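Local structure of putative uncharacterized protein (Emericella nidulans, 3PGB) at residues P112-A117 with Q685-V690. The protein is a copper amine oxidase that probably oxidises primary amines, using a copper ion and a topaquinone cofactor formed within its own chain. Residues are numbered along the deposited sequence; the frame is centred on the assembly and turned at random.
Sequences PNKSEA and QTDLVV. With CA (calcium ion), chain F.
Lys114 and Asp687 reach toward each other from opposite directions and join helix 114-122 to strand 686-698 by a salt bridge across an 11.1 Å separation of their CA atoms. Lys114 NZ donates to Asp687 OD2 at 2.9 Å, meeting the syn lone pair, the one on the side of the other carboxylate oxygen; its second bond, to Asp687 OD1 at 3.4 Å, is weak. The lysine spans the gap because CG stands anti to the backbone N (chi1 -173°) and the chain beyond stays fully extended, bringing CE to 3.5 Å from Asp687 OD2.

Asp687 OD1 binds the calcium ion at 2.3 Å, while OD2 takes the shorter bond from the ammonium. Leu688 adds its backbone O to the metal at 2.4 Å, and a water that accepts from Leu688 N is a further ligand, 2.5 Å from the calcium ion. Asp541, Phe542 and Asp543 complete the site. The strongest partner of Lys114 NZ is Asp543, and Asp541 is a further salt-bridge partner, so the ammonium faces three calcium-binding carboxylates as a second-shell cation, which would offset part of their negative charge.

On the helix side, Asn113 O accepts from both Glu116 N and Ala117 N in the first turn. Tyr378 of strand 374-389 packs against Lys114 and Ala117, while strand 686-698 runs antiparallel to strands 532-542, 548-562 and 646-650 in the enzyme domain.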
loop_
_atom_site.group_PDB
_atom_site.type_symbol
_atom_site.label_atom_id
_atom_site.label_comp_id
_atom_site.label_asym_id
_atom_site.label_seq_id
_atom_site.Cartn_x
_atom_site.Cartn_y
_atom_site.Cartn_z
ATOM N N PRO A 112 22.230 19.624 17.914
ATOM C CA PRO A 112 22.002 20.063 19.279
ATOM C C PRO A 112 20.948 19.214 19.977
ATOM O O PRO A 112 20.081 18.631 19.325
ATOM C CB PRO A 112 21.519 21.509 19.114
ATOM C CG PRO A 112 20.945 21.567 17.770
ATOM C CD PRO A 112 21.721 20.595 16.931
ATOM N N ASN A 113 21.053 19.140 21.296
ATOM C CA ASN A 113 20.092 18.425 22.109
ATOM C C ASN A 113 18.703 19.042 21.955
ATOM O O ASN A 113 18.570 20.252 21.752
ATOM C CB ASN A 113 20.530 18.455 23.581
ATOM C CG ASN A 113 21.807 17.661 23.832
ATOM O OD1 ASN A 113 22.131 16.731 23.090
ATOM N ND2 ASN A 113 22.535 18.023 24.885
ATOM N N LYS A 114 17.673 18.206 22.045
ATOM C CA LYS A 114 16.289 18.680 21.951
ATOM C C LYS A 114 15.988 19.724 23.029
ATOM O O LYS A 114 15.247 20.678 22.790
ATOM C CB LYS A 114 15.320 17.502 22.067
ATOM C CG LYS A 114 13.856 17.837 21.828
ATOM C CD LYS A 114 12.982 16.604 22.019
ATOM C CE LYS A 114 11.506 16.945 21.959
ATOM N NZ LYS A 114 10.671 15.721 21.790
ATOM N N SER A 115 16.574 19.539 24.210
ATOM C CA SER A 115 16.390 20.470 25.322
ATOM C C SER A 115 16.975 21.862 25.025
ATOM O O SER A 115 16.530 22.848 25.610
ATOM C CB SER A 115 16.982 19.886 26.615
ATOM O OG SER A 115 18.344 19.516 26.441
ATOM N N GLU A 116 17.962 21.930 24.129
ATOM C CA GLU A 116 18.484 23.208 23.604
ATOM C C GLU A 116 17.623 23.756 22.469
ATOM O O GLU A 116 17.395 24.964 22.381
ATOM C CB GLU A 116 19.899 23.044 23.038
ATOM C CG GLU A 116 21.022 22.922 24.039
ATOM C CD GLU A 116 22.363 22.792 23.336
ATOM O OE1 GLU A 116 23.025 23.836 23.129
ATOM O OE2 GLU A 116 22.737 21.654 22.951
ATOM N N ALA A 117 17.183 22.866 21.580
ATOM C CA ALA A 117 16.462 23.266 20.372
ATOM C C ALA A 117 15.057 23.796 20.666
ATOM O O ALA A 117 14.659 24.823 20.124
ATOM C CB ALA A 117 16.396 22.105 19.404
ATOM N N GLN A 685 2.074 9.834 29.696
ATOM C CA GLN A 685 2.168 11.288 29.587
ATOM C C GLN A 685 3.566 11.821 29.890
ATOM O O GLN A 685 3.746 12.726 30.707
ATOM C CB GLN A 685 1.100 11.964 30.451
ATOM C CG GLN A 685 -0.290 11.823 29.870
ATOM C CD GLN A 685 -0.423 12.482 28.518
ATOM O OE1 GLN A 685 -0.552 11.807 27.498
ATOM N NE2 GLN A 685 -0.390 13.810 28.500
ATOM N N THR A 686 4.548 11.231 29.219
ATOM C CA THR A 686 5.907 11.753 29.193
ATOM C C THR A 686 6.298 11.911 27.736
ATOM O O THR A 686 5.504 11.593 26.846
ATOM C CB THR A 686 6.907 10.804 29.889
ATOM O OG1 THR A 686 7.145 9.658 29.066
ATOM C CG2 THR A 686 6.373 10.359 31.250
ATOM N N ASP A 687 7.516 12.402 27.498
ATOM C CA ASP A 687 8.033 12.567 26.142
ATOM C C ASP A 687 8.480 11.211 25.612
ATOM O O ASP A 687 9.445 10.632 26.096
ATOM C CB ASP A 687 9.193 13.576 26.125
ATOM C CG ASP A 687 9.639 13.957 24.710
ATOM O OD1 ASP A 687 9.301 13.234 23.743
ATOM O OD2 ASP A 687 10.328 14.993 24.566
ATOM N N LEU A 688 7.777 10.709 24.605
ATOM C CA LEU A 688 8.099 9.401 24.035
ATOM C C LEU A 688 8.625 9.531 22.612
ATOM O O LEU A 688 8.410 10.548 21.943
ATOM C CB LEU A 688 6.883 8.460 24.097
ATOM C CG LEU A 688 5.520 8.979 23.637
ATOM C CD1 LEU A 688 5.481 9.130 22.120
ATOM C CD2 LEU A 688 4.393 8.058 24.125
ATOM N N VAL A 689 9.343 8.502 22.174
ATOM C CA VAL A 689 9.804 8.387 20.800
ATOM C C VAL A 689 9.293 7.063 20.261
ATOM O O VAL A 689 9.472 6.020 20.895
ATOM C CB VAL A 689 11.338 8.397 20.719
ATOM C CG1 VAL A 689 11.799 8.274 19.272
ATOM C CG2 VAL A 689 11.888 9.644 21.344
ATOM N N VAL A 690 8.641 7.101 19.105
ATOM C CA VAL A 690 8.200 5.888 18.440
ATOM C C VAL A 690 9.240 5.516 17.389
ATOM O O VAL A 690 9.531 6.300 16.495
ATOM C CB VAL A 690 6.827 6.076 17.797
ATOM C CG1 VAL A 690 6.351 4.773 17.158
ATOM C CG2 VAL A 690 5.832 6.563 18.836
HETATM CA CA CA F . 8.022 12.920 21.803
HETATM O O HOH W 1 5.837 12.497 22.992
#